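PDB 2D5F: glycinin A3B4 subunit from Glycine max, which probably serves as an 11S seed storage globulin, a two-cupin subunit laid down as a protein reserve in soybean seeds and assembling into hexamers. Local coordinates for residues K49-N53 and E139-A143. Sequence-based numbering, arbitrary orientation.
Sequences KRTLN and EPVVA. With CO3 (carbonate ion), chain E.
Ala-143 O takes the N-H of Arg-50 at 2.8 Å, with an N-H...O angle of 163°, and also meets the alpha C-H of Lys-49, CA to O 3.3 Å. This pairing lies inside a sheet of a cupin beta-barrel: strands 46-52 and 141-147 run antiparallel, their local axes 4.7 Å apart at 169°. Arg-50 with Ala-143 and Leu-52 with Val-141 are hydrogen-bonded pairs, the shortest of the four backbone bonds running from Val-141 N to Leu-52 O at 2.7 Å. Between them Thr-51 and Val-142 form a non-hydrogen-bonded pair whose side chains leave the sheet opposite to those of Arg-50, Leu-52, Val-141 and Ala-143; extended Lys-49 brings CE to 3.7 Å from Val-142 CG1.

On the face of Arg-50, Leu-52 and Ala-143 lies a carbonate, probably from the crystallisation liquor, also bound by Thr-133, His-58 and Tyr-131. With CG anti to the carbonyl carbon (chi1 -71°), the arginine runs out past the anion and presents its guanidinium edge, NH2 to O2 of the carbonate at 2.6 Å. Gln-67 OE1 accepts from NH1, which should limit rotation of the group. A leucine here would probably leave carbonate O2 without its charged donor and remove the one Gln-67 OE1 accepts from. From the same sheet face, Ala-143 CB comes within 4.0 Å of carbonate O3.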
ATOM      1  N   LYS B  49     -13.343  16.694  28.873  1.00 28.27           N
ATOM      2  CA  LYS B  49     -13.491  15.719  29.952  1.00 28.38           C
ATOM      3  C   LYS B  49     -14.981  15.464  30.149  1.00 22.93           C
ATOM      4  O   LYS B  49     -15.740  16.389  30.415  1.00 24.90           O
ATOM      5  CB  LYS B  49     -12.883  16.263  31.238  1.00 25.83           C
ATOM      6  CG  LYS B  49     -12.955  15.313  32.415  1.00 28.94           C
ATOM      7  CD  LYS B  49     -12.273  15.931  33.627  1.00 40.24           C
ATOM      8  CE  LYS B  49     -12.379  15.033  34.846  1.00 45.97           C
ATOM      9  NZ  LYS B  49     -11.816  15.695  36.061  1.00 57.03           N
ATOM     10  N   ARG B  50     -15.400  14.212  30.013  1.00 23.03           N
ATOM     11  CA  ARG B  50     -16.813  13.881  30.152  1.00 24.23           C
ATOM     12  C   ARG B  50     -17.101  12.990  31.341  1.00 28.89           C
ATOM     13  O   ARG B  50     -16.361  12.044  31.624  1.00 31.58           O
ATOM     14  CB  ARG B  50     -17.326  13.214  28.874  1.00 20.37           C
ATOM     15  CG  ARG B  50     -17.434  14.171  27.698  1.00 32.61           C
ATOM     16  CD  ARG B  50     -17.411  13.444  26.359  1.00 39.03           C
ATOM     17  NE  ARG B  50     -16.862  14.309  25.320  1.00 44.71           N
ATOM     18  CZ  ARG B  50     -16.325  13.879  24.185  1.00 33.53           C
ATOM     19  NH1 ARG B  50     -15.852  14.752  23.308  1.00 39.81           N
ATOM     20  NH2 ARG B  50     -16.261  12.581  23.925  1.00 36.23           N
ATOM     21  N   THR B  51     -18.181  13.303  32.043  1.00 27.38           N
ATOM     22  CA  THR B  51     -18.575  12.518  33.197  1.00 26.59           C
ATOM     23  C   THR B  51     -20.002  12.038  33.032  1.00 23.17           C
ATOM     24  O   THR B  51     -20.914  12.830  32.815  1.00 29.24           O
ATOM     25  CB  THR B  51     -18.473  13.331  34.502  1.00 27.26           C
ATOM     26  OG1 THR B  51     -17.110  13.715  34.716  1.00 28.68           O
ATOM     27  CG2 THR B  51     -18.943  12.494  35.688  1.00 29.87           C
ATOM     28  N   LEU B  52     -20.179  10.726  33.100  1.00 22.82           N
ATOM     29  CA  LEU B  52     -21.499  10.132  32.991  1.00 22.71           C
ATOM     30  C   LEU B  52     -21.832   9.636  34.383  1.00 22.38           C
ATOM     31  O   LEU B  52     -21.155   8.758  34.912  1.00 24.95           O
ATOM     32  CB  LEU B  52     -21.497   8.945  32.023  1.00 23.85           C
ATOM     33  CG  LEU B  52     -21.412   9.181  30.512  1.00 26.56           C
ATOM     34  CD1 LEU B  52     -20.232  10.076  30.174  1.00 32.22           C
ATOM     35  CD2 LEU B  52     -21.291   7.832  29.812  1.00 26.66           C
ATOM     36  N   ASN B  53     -22.857  10.215  34.985  1.00 27.77           N
ATOM     37  CA  ASN B  53     -23.267   9.789  36.310  1.00 33.30           C
ATOM     38  C   ASN B  53     -23.990   8.451  36.186  1.00 31.73           C
ATOM     39  O   ASN B  53     -24.172   7.936  35.080  1.00 28.26           O
ATOM     40  CB  ASN B  53     -24.171  10.852  36.934  1.00 30.78           C
ATOM     41  CG  ASN B  53     -23.405  12.104  37.324  1.00 30.45           C
ATOM     42  OD1 ASN B  53     -23.957  13.203  37.352  1.00 31.15           O
ATOM     43  ND2 ASN B  53     -22.127  11.939  37.641  1.00 31.02           N
ATOM     44  N   GLU B 139     -20.409   3.794  40.114  1.00 33.68           N
ATOM     45  CA  GLU B 139     -19.651   5.030  40.172  1.00 31.89           C
ATOM     46  C   GLU B 139     -19.753   5.734  38.818  1.00 35.14           C
ATOM     47  O   GLU B 139     -20.063   5.113  37.800  1.00 26.15           O
ATOM     48  CB  GLU B 139     -18.189   4.752  40.524  1.00 35.21           C
ATOM     49  CG  GLU B 139     -17.361   4.136  39.415  1.00 41.62           C
ATOM     50  CD  GLU B 139     -15.932   3.872  39.853  1.00 45.06           C
ATOM     51  OE1 GLU B 139     -15.365   4.728  40.567  1.00 45.22           O
ATOM     52  OE2 GLU B 139     -15.370   2.819  39.480  1.00 52.70           O
ATOM     53  N   PRO B 140     -19.511   7.048  38.791  1.00 32.46           N
ATOM     54  CA  PRO B 140     -19.595   7.773  37.524  1.00 35.20           C
ATOM     55  C   PRO B 140     -18.463   7.429  36.568  1.00 28.47           C
ATOM     56  O   PRO B 140     -17.367   7.066  36.988  1.00 31.41           O
ATOM     57  CB  PRO B 140     -19.565   9.234  37.966  1.00 37.05           C
ATOM     58  CG  PRO B 140     -18.707   9.188  39.191  1.00 38.92           C
ATOM     59  CD  PRO B 140     -19.223   7.964  39.908  1.00 35.02           C
ATOM     60  N   VAL B 141     -18.744   7.517  35.276  1.00 25.28           N
ATOM     61  CA  VAL B 141     -17.723   7.250  34.279  1.00 24.30           C
ATOM     62  C   VAL B 141     -17.056   8.577  33.970  1.00 21.66           C
ATOM     63  O   VAL B 141     -17.734   9.570  33.696  1.00 27.20           O
ATOM     64  CB  VAL B 141     -18.317   6.683  32.974  1.00 25.21           C
ATOM     65  CG1 VAL B 141     -17.287   6.774  31.849  1.00 24.19           C
ATOM     66  CG2 VAL B 141     -18.747   5.232  33.185  1.00 21.60           C
ATOM     67  N   VAL B 142     -15.731   8.596  34.044  1.00 19.71           N
ATOM     68  CA  VAL B 142     -14.972   9.796  33.733  1.00 21.93           C
ATOM     69  C   VAL B 142     -14.034   9.472  32.567  1.00 25.67           C
ATOM     70  O   VAL B 142     -13.229   8.541  32.642  1.00 24.55           O
ATOM     71  CB  VAL B 142     -14.149  10.276  34.946  1.00 27.74           C
ATOM     72  CG1 VAL B 142     -13.350  11.508  34.570  1.00 22.91           C
ATOM     73  CG2 VAL B 142     -15.086  10.583  36.123  1.00 20.85           C
ATOM     74  N   ALA B 143     -14.155  10.235  31.485  1.00 23.93           N
ATOM     75  CA  ALA B 143     -13.323  10.012  30.310  1.00 26.13           C
ATOM     76  C   ALA B 143     -12.712  11.312  29.803  1.00 26.34           C
ATOM     77  O   ALA B 143     -13.327  12.379  29.891  1.00 25.53           O
ATOM     78  CB  ALA B 143     -14.149   9.357  29.211  1.00 24.92           C
TER
HETATM   79  C   CO3 E 502     -18.187  10.063  26.011  1.00 28.82           C
HETATM   80  O1  CO3 E 502     -19.431   9.816  26.101  1.00 27.71           O
HETATM   81  O2  CO3 E 502     -17.762  10.775  25.036  1.00 45.26           O
HETATM   82  O3  CO3 E 502     -17.376   9.594  26.896  1.00 50.58           O